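Local coordinates for cell envelope-related transcriptional attenuator domain-containing protein (Streptococcus agalactiae, PDB 3OKZ), which is of unknown function but belongs to the LytR/CpsA/Psr family and probably helps to attach glycopolymers to the cell wall, at residues Ser9-Ile14 and Asn108-Met113; Glu16-Ser21 and Glu277-Arg282; Ser21-Gly26 and Met96-Val101. All blocks are in the same frame, centred on the assembly; numbering follows the deposited sequence.

This chain is the part of a longer protein that carries the LytR/CpsA/Psr family domain, and all three contacts meet at strand 20-28 of its mixed sheet or at the segment leading into it. From the N terminus, 9-14 pairs with 108-113 in contact 1, 16-21 with 277-282 in contact 2, and 21-26 with 96-101 in contact 3. Contact 3 closes the shortest loop, and that loop lies within both others; contacts 1 and 2 cross, because their segments alternate along the chain. Contact 1 ties the N-terminal loop to strand 111-116, contact 2 brings in the end of helix 264-277, and contact 3 packs helix 93-105 on the sheet.

Contact 1: Ser9-Ile14 and Asn108-Met113; sequences SKSHAI and NVDYFM
With its CG turned away from its own carbonyl carbon (chi1 -55°), Y111 swings its ring out from the start of strand 111-116 to the loop holding I14, whose CG1 lies beside its own backbone N and carries CD1 over the ring. I14 CD1 sits above one face, toward the rim, 4.0 Å from Y111 CE1, and the two side chains meet at a slant. A13 approaches differently: its CB stands at the ring edge near the plane, 4.2 Å from Y111 CE1. A small alanine suits this place, since the loop backbone has to come close to the phenol oxygen. I14 N donates to Y111 OH at 3.3 Å, a long bond but a fairly straight one (158° at the hydrogen). The hydroxyl thus serves a backbone amide in a segment without regular secondary structure.

Beside the ring, S11 OG gives a hydrogen bond to D110 OD2 at 3.1 Å, striking the oxygen from well above the carboxylate plane (62° out of it). The other oxygen, D110 OD1, accepts from the backbone of S21, which makes the aspartate a bridge from the loop to strand 20-28. The F20 ring of that strand meets the Y111 ring nearly at right angles.

Polar tips, one phenol and one carboxylate, hold the irregular N-terminal segment against the start of strand 111-116, while the aromatic ring and the aliphatic groups of A13 and I14 supply the apolar surface. Because the bond to the phenol is long and the bond to the carboxylate is tilted, positioning here probably owes as much to packing as to bond strength.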
# COMPACT_ATOMS: atom_id res chain seq x y z
N SER A 9 -7.65 -4.70 -16.78
CA SER A 9 -8.16 -3.43 -16.28
C SER A 9 -9.32 -2.88 -17.09
O SER A 9 -9.11 -2.14 -18.05
CB SER A 9 -7.06 -2.38 -16.23
OG SER A 9 -7.62 -1.12 -15.88
N LYS A 10 -10.53 -3.24 -16.70
CA LYS A 10 -11.72 -2.76 -17.38
C LYS A 10 -11.91 -1.26 -17.13
O LYS A 10 -13.04 -0.77 -17.07
CB LYS A 10 -12.95 -3.55 -16.92
CG LYS A 10 -12.90 -4.13 -15.50
CD LYS A 10 -12.94 -3.07 -14.40
CE LYS A 10 -11.55 -2.53 -14.05
NZ LYS A 10 -10.64 -3.60 -13.53
N SER A 11 -10.79 -0.56 -16.98
CA SER A 11 -10.80 0.89 -16.74
C SER A 11 -9.98 1.53 -17.85
O SER A 11 -9.01 0.94 -18.32
CB SER A 11 -10.17 1.22 -15.39
OG SER A 11 -10.17 2.61 -15.14
N HIS A 12 -10.37 2.72 -18.27
CA HIS A 12 -9.65 3.41 -19.34
C HIS A 12 -9.12 4.76 -18.89
O HIS A 12 -8.69 5.56 -19.72
CB HIS A 12 -10.57 3.58 -20.55
CG HIS A 12 -11.12 2.29 -21.08
ND1 HIS A 12 -10.31 1.29 -21.58
CD2 HIS A 12 -12.39 1.83 -21.17
CE1 HIS A 12 -11.05 0.27 -21.95
NE2 HIS A 12 -12.32 0.57 -21.72
N ALA A 13 -9.14 4.99 -17.59
CA ALA A 13 -8.69 6.25 -17.00
C ALA A 13 -7.37 6.79 -17.55
O ALA A 13 -7.21 7.99 -17.72
CB ALA A 13 -8.60 6.10 -15.49
N ILE A 14 -6.43 5.90 -17.83
CA ILE A 14 -5.15 6.34 -18.34
C ILE A 14 -5.21 6.64 -19.83
O ILE A 14 -4.51 7.53 -20.31
CB ILE A 14 -4.06 5.28 -18.05
CG1 ILE A 14 -3.73 5.29 -16.55
CG2 ILE A 14 -2.82 5.57 -18.88
CD1 ILE A 14 -2.61 4.38 -16.16
N ASN A 108 -14.37 1.95 -6.50
CA ASN A 108 -13.78 1.02 -7.45
C ASN A 108 -12.35 1.49 -7.69
O ASN A 108 -12.10 2.65 -8.05
CB ASN A 108 -14.60 0.99 -8.75
CG ASN A 108 -15.90 0.19 -8.60
OD1 ASN A 108 -16.68 0.05 -9.55
ND2 ASN A 108 -16.15 -0.34 -7.40
N VAL A 109 -11.42 0.59 -7.46
CA VAL A 109 -9.99 0.89 -7.61
C VAL A 109 -9.49 0.66 -9.03
O VAL A 109 -9.18 -0.47 -9.41
CB VAL A 109 -9.16 0.02 -6.63
CG1 VAL A 109 -7.70 0.40 -6.71
CG2 VAL A 109 -9.69 0.17 -5.23
N ASP A 110 -9.40 1.73 -9.81
CA ASP A 110 -8.93 1.67 -11.19
C ASP A 110 -7.88 0.60 -11.52
O ASP A 110 -8.12 -0.32 -12.31
CB ASP A 110 -8.41 3.04 -11.59
CG ASP A 110 -9.52 4.04 -11.82
OD1 ASP A 110 -9.30 5.25 -11.58
OD2 ASP A 110 -10.61 3.62 -12.24
N TYR A 111 -6.71 0.72 -10.91
CA TYR A 111 -5.65 -0.23 -11.19
C TYR A 111 -5.13 -0.95 -9.95
O TYR A 111 -5.71 -0.87 -8.87
CB TYR A 111 -4.50 0.47 -11.93
CG TYR A 111 -4.97 1.16 -13.18
CD1 TYR A 111 -5.40 2.48 -13.15
CD2 TYR A 111 -5.10 0.44 -14.37
CE1 TYR A 111 -5.95 3.08 -14.28
CE2 TYR A 111 -5.65 1.03 -15.51
CZ TYR A 111 -6.08 2.34 -15.46
OH TYR A 111 -6.69 2.90 -16.56
N PHE A 112 -4.02 -1.65 -10.11
CA PHE A 112 -3.45 -2.41 -9.03
C PHE A 112 -2.02 -2.78 -9.38
O PHE A 112 -1.72 -3.20 -10.51
CB PHE A 112 -4.29 -3.67 -8.82
CG PHE A 112 -3.53 -4.82 -8.26
CD1 PHE A 112 -3.39 -4.97 -6.88
CD2 PHE A 112 -2.93 -5.75 -9.11
CE1 PHE A 112 -2.66 -6.03 -6.34
CE2 PHE A 112 -2.19 -6.81 -8.59
CZ PHE A 112 -2.06 -6.95 -7.20
N MSE A 113 -1.12 -2.63 -8.42
CA MSE A 113 0.26 -2.98 -8.66
C MSE A 113 0.86 -3.69 -7.46
O MSE A 113 0.66 -3.29 -6.30
CB MSE A 113 1.07 -1.73 -8.98
CG MSE A 113 2.54 -2.02 -9.21
SE MSE A 113 3.56 -0.45 -9.63
CE MSE A 113 3.50 -0.53 -11.54

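Contact 2: Glu16-Ser21 and Glu277-Arg282; sequences ETKPFS and ELDKKR
D279 meets K18 from a left-handed backbone conformation (phi 58°), one most often left to glycine, though aspartate and asparagine tolerate it better than most residues. The lysine chain bends at chi2 (66°) and brings K18 NZ to 3.0 Å from D279 OD2, a salt-bridged hydrogen bond arriving on the anti side of the carboxylate, 19° out of its plane. The same oxygen also pairs with K53, so two ammonium groups share one negative charge, which would probably stabilise its ionised form. Positive phi belongs to the C-prime residue of a Schellman motif, and here the motif ends helix 264-277: K280 N bonds back to K275 O, and D279 N to K276 O. The turn thereby delivers the helix end to the segment leading into strand 20-28.

Under the salt bridge the contact is packing without hydrogen bonds, largely of aliphatic groups against backbone carbonyls. P19, compact and without a polar side-chain atom, sets its CB 3.9 Å from E277 O, a carbonyl that accepts a hydrogen bond from N51 ND2. The branched L278 lies against the strand: its CD1 lies 3.4 Å from F20 O, and its CG rests 4.1 Å from S21 CB. The L278 side chain also touches T49 of strand 41-51, the antiparallel neighbour of strand 20-28.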
# COMPACT_ATOMS: atom_id res chain seq x y z
N GLU A 16 -7.51 7.95 -21.20
CA GLU A 16 -8.29 9.17 -21.31
C GLU A 16 -7.77 10.25 -20.39
O GLU A 16 -8.46 11.23 -20.12
CB GLU A 16 -9.75 8.85 -20.97
CG GLU A 16 -10.21 7.57 -21.64
CD GLU A 16 -11.58 7.13 -21.19
OE1 GLU A 16 -12.04 6.08 -21.68
OE2 GLU A 16 -12.20 7.83 -20.36
N THR A 17 -6.54 10.07 -19.90
CA THR A 17 -5.90 11.01 -19.00
C THR A 17 -6.84 11.50 -17.89
O THR A 17 -6.85 12.70 -17.56
CB THR A 17 -5.37 12.24 -19.77
OG1 THR A 17 -4.83 11.81 -21.03
CG2 THR A 17 -4.25 12.91 -18.97
N LYS A 18 -7.60 10.57 -17.33
CA LYS A 18 -8.55 10.84 -16.25
C LYS A 18 -7.92 10.43 -14.91
O LYS A 18 -7.17 9.45 -14.85
CB LYS A 18 -9.83 10.04 -16.50
CG LYS A 18 -10.95 10.29 -15.49
CD LYS A 18 -11.49 11.72 -15.57
CE LYS A 18 -12.43 12.03 -14.40
NZ LYS A 18 -12.80 13.47 -14.29
N PRO A 19 -8.21 11.18 -13.83
CA PRO A 19 -7.66 10.87 -12.50
C PRO A 19 -7.91 9.41 -12.16
O PRO A 19 -8.95 8.85 -12.52
CB PRO A 19 -8.44 11.80 -11.58
CG PRO A 19 -8.70 12.97 -12.44
CD PRO A 19 -9.10 12.34 -13.75
N PHE A 20 -6.98 8.76 -11.47
CA PHE A 20 -7.23 7.37 -11.16
C PHE A 20 -6.67 6.90 -9.83
O PHE A 20 -5.90 7.61 -9.18
CB PHE A 20 -6.70 6.51 -12.29
CG PHE A 20 -5.20 6.50 -12.40
CD1 PHE A 20 -4.45 5.50 -11.77
CD2 PHE A 20 -4.53 7.47 -13.14
CE1 PHE A 20 -3.06 5.48 -11.88
CE2 PHE A 20 -3.14 7.45 -13.26
CZ PHE A 20 -2.40 6.46 -12.63
N SER A 21 -7.10 5.70 -9.44
CA SER A 21 -6.67 5.08 -8.19
C SER A 21 -6.00 3.76 -8.49
O SER A 21 -6.48 2.98 -9.31
CB SER A 21 -7.85 4.84 -7.25
OG SER A 21 -8.73 3.83 -7.73
N GLU A 277 -10.70 13.15 -4.76
CA GLU A 277 -9.50 13.06 -5.60
C GLU A 277 -9.78 12.42 -6.95
O GLU A 277 -9.26 12.87 -7.97
CB GLU A 277 -8.41 12.24 -4.90
CG GLU A 277 -7.87 12.87 -3.65
CD GLU A 277 -7.47 14.31 -3.87
OE1 GLU A 277 -6.89 14.59 -4.95
OE2 GLU A 277 -7.71 15.14 -2.98
N LEU A 278 -10.59 11.36 -6.95
CA LEU A 278 -10.90 10.67 -8.20
C LEU A 278 -12.11 11.28 -8.91
O LEU A 278 -12.64 10.68 -9.86
CB LEU A 278 -11.14 9.18 -7.96
CG LEU A 278 -10.02 8.28 -7.43
CD1 LEU A 278 -8.65 8.91 -7.72
CD2 LEU A 278 -10.21 8.06 -5.95
N ASP A 279 -12.52 12.46 -8.47
CA ASP A 279 -13.68 13.13 -9.06
C ASP A 279 -14.90 12.21 -8.95
O ASP A 279 -15.56 11.89 -9.95
CB ASP A 279 -13.44 13.46 -10.54
CG ASP A 279 -12.66 14.76 -10.74
OD1 ASP A 279 -12.66 15.62 -9.83
OD2 ASP A 279 -12.06 14.93 -11.83
N LYS A 280 -15.19 11.78 -7.72
CA LYS A 280 -16.34 10.93 -7.45
C LYS A 280 -17.22 11.63 -6.43
O LYS A 280 -16.74 12.41 -5.61
CB LYS A 280 -15.90 9.58 -6.89
CG LYS A 280 -15.21 8.70 -7.89
CD LYS A 280 -14.52 7.52 -7.21
CE LYS A 280 -13.91 6.58 -8.22
NZ LYS A 280 -14.97 5.92 -9.03
N LYS A 281 -18.52 11.37 -6.49
CA LYS A 281 -19.43 11.99 -5.55
C LYS A 281 -19.13 11.41 -4.17
O LYS A 281 -18.74 10.25 -4.06
CB LYS A 281 -20.88 11.70 -5.96
CG LYS A 281 -21.32 12.40 -7.24
CD LYS A 281 -22.83 12.33 -7.38
CE LYS A 281 -23.34 13.20 -8.51
NZ LYS A 281 -24.83 13.12 -8.62
N ARG A 282 -19.29 12.22 -3.13
CA ARG A 282 -19.04 11.75 -1.78
C ARG A 282 -20.35 11.27 -1.21
O ARG A 282 -21.41 11.67 -1.69
CB ARG A 282 -18.47 12.89 -0.92
CG ARG A 282 -17.18 13.51 -1.44
CD ARG A 282 -17.44 14.37 -2.66
NE ARG A 282 -16.21 14.90 -3.25
CZ ARG A 282 -16.17 15.59 -4.39
NH1 ARG A 282 -17.29 15.83 -5.06
NH2 ARG A 282 -15.01 16.03 -4.87

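Contact 3: Ser21-Gly26 and Met96-Val101; sequences SILLMG and MALMTV
L23 reaches from strand 20-28 to the helix with a single methyl as its probe. Its CB points toward the helical segment, and chi1 of 178° carries CG straight on, anti to the backbone N, spanning the distance without making the closest touches itself. From CG the branch CD2 goes in among the helix side chains. L23 CD2 lies 4.1 Å from L98 CD1 and equally far from L98 CA, and 4.1 Å from V101 CG2 on the next turn. A97 O lies a little farther off, 4.4 Å from L23 CD2. Leucine suits this place because a forked, flexible end can touch two turns of helix at once. The L23 and L98 side chains pass alongside each other, pointing opposite ways, while V101 presents a branch close to its backbone.

The layout is that of an alpha/beta fold, with a helix covering one face of a sheet. Strand 20-28 runs between its parallel neighbour 111-116 and its antiparallel neighbour 41-51, and helix 93-105 is followed, after a short loop, by strand 111-116. The helical and strand segments run at 130° to each other, their axes 10.4 Å apart at closest approach. Alternation along the strand sends L23 and M25 toward the helix and I22 away from it, where I22 packs on V48.

M25, present as selenomethionine, makes the second touch. Its chain runs extended to the selenium and then bends at chi3 (99°), placing SE 4.0 Å and CE 3.4 Å from A97 CB. The small side chain of A97 lets the long, flexible methionine chain come close to the helix, and the M25 side chain also touches F112 of strand 111-116. Y89 of helix 87-90 borders both M25 and A97.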
# COMPACT_ATOMS: atom_id res chain seq x y z
N SER A 21 -7.10 5.70 -9.44
CA SER A 21 -6.67 5.08 -8.19
C SER A 21 -6.00 3.76 -8.49
O SER A 21 -6.48 2.98 -9.31
CB SER A 21 -7.85 4.84 -7.25
OG SER A 21 -8.73 3.83 -7.73
N ILE A 22 -4.88 3.54 -7.83
CA ILE A 22 -4.16 2.30 -7.99
C ILE A 22 -3.81 1.78 -6.60
O ILE A 22 -3.38 2.53 -5.72
CB ILE A 22 -2.87 2.51 -8.81
CG1 ILE A 22 -2.11 1.19 -8.94
CG2 ILE A 22 -2.02 3.58 -8.16
CD1 ILE A 22 -0.81 1.29 -9.75
N LEU A 23 -4.05 0.49 -6.40
CA LEU A 23 -3.74 -0.14 -5.14
C LEU A 23 -2.33 -0.62 -5.29
O LEU A 23 -2.05 -1.54 -6.07
CB LEU A 23 -4.65 -1.33 -4.89
CG LEU A 23 -4.34 -2.06 -3.58
CD1 LEU A 23 -4.43 -1.08 -2.44
CD2 LEU A 23 -5.32 -3.20 -3.38
N LEU A 24 -1.43 0.01 -4.55
CA LEU A 24 -0.03 -0.34 -4.59
C LEU A 24 0.26 -1.31 -3.44
O LEU A 24 -0.08 -1.04 -2.29
CB LEU A 24 0.81 0.95 -4.49
CG LEU A 24 2.32 0.96 -4.68
CD1 LEU A 24 3.02 0.53 -3.40
CD2 LEU A 24 2.70 0.05 -5.85
N MSE A 25 0.85 -2.46 -3.77
CA MSE A 25 1.16 -3.45 -2.74
C MSE A 25 2.55 -4.07 -2.81
O MSE A 25 3.07 -4.40 -3.88
CB MSE A 25 0.17 -4.59 -2.78
CG MSE A 25 -1.27 -4.20 -2.66
SE MSE A 25 -2.31 -5.81 -2.86
CE MSE A 25 -2.62 -6.18 -1.01
N GLY A 26 3.12 -4.23 -1.62
CA GLY A 26 4.43 -4.84 -1.46
C GLY A 26 4.15 -6.24 -0.97
O GLY A 26 3.59 -6.45 0.12
N MSE A 96 -8.51 -10.82 -3.84
CA MSE A 96 -9.24 -10.66 -2.58
C MSE A 96 -8.82 -9.39 -1.88
O MSE A 96 -9.63 -8.72 -1.25
CB MSE A 96 -9.03 -11.88 -1.68
CG MSE A 96 -9.91 -11.92 -0.43
SE MSE A 96 -10.00 -13.70 0.36
CE MSE A 96 -11.73 -14.24 -0.32
N ALA A 97 -7.54 -9.05 -1.99
CA ALA A 97 -7.04 -7.84 -1.38
C ALA A 97 -7.76 -6.69 -2.08
O ALA A 97 -8.30 -5.79 -1.43
CB ALA A 97 -5.55 -7.71 -1.61
N LEU A 98 -7.77 -6.74 -3.40
CA LEU A 98 -8.43 -5.69 -4.14
C LEU A 98 -9.90 -5.60 -3.75
O LEU A 98 -10.37 -4.54 -3.32
CB LEU A 98 -8.32 -5.93 -5.65
CG LEU A 98 -8.96 -4.79 -6.44
CD1 LEU A 98 -8.15 -3.52 -6.26
CD2 LEU A 98 -9.06 -5.15 -7.90
N MSE A 99 -10.61 -6.72 -3.86
CA MSE A 99 -12.03 -6.73 -3.52
C MSE A 99 -12.31 -6.25 -2.11
O MSE A 99 -13.23 -5.44 -1.89
CB MSE A 99 -12.59 -8.13 -3.73
CG MSE A 99 -12.50 -8.58 -5.19
SE MSE A 99 -13.39 -10.25 -5.56
CE MSE A 99 -15.04 -9.54 -6.29
N THR A 100 -11.51 -6.73 -1.16
CA THR A 100 -11.63 -6.35 0.24
C THR A 100 -11.38 -4.86 0.39
O THR A 100 -12.05 -4.19 1.17
CB THR A 100 -10.62 -7.11 1.13
OG1 THR A 100 -10.77 -8.52 0.93
CG2 THR A 100 -10.86 -6.79 2.60
N VAL A 101 -10.41 -4.34 -0.36
CA VAL A 101 -10.10 -2.92 -0.29
C VAL A 101 -11.17 -2.06 -0.93
O VAL A 101 -11.47 -0.97 -0.44
CB VAL A 101 -8.73 -2.61 -0.94
CG1 VAL A 101 -8.62 -1.11 -1.25
CG2 VAL A 101 -7.60 -3.05 -0.00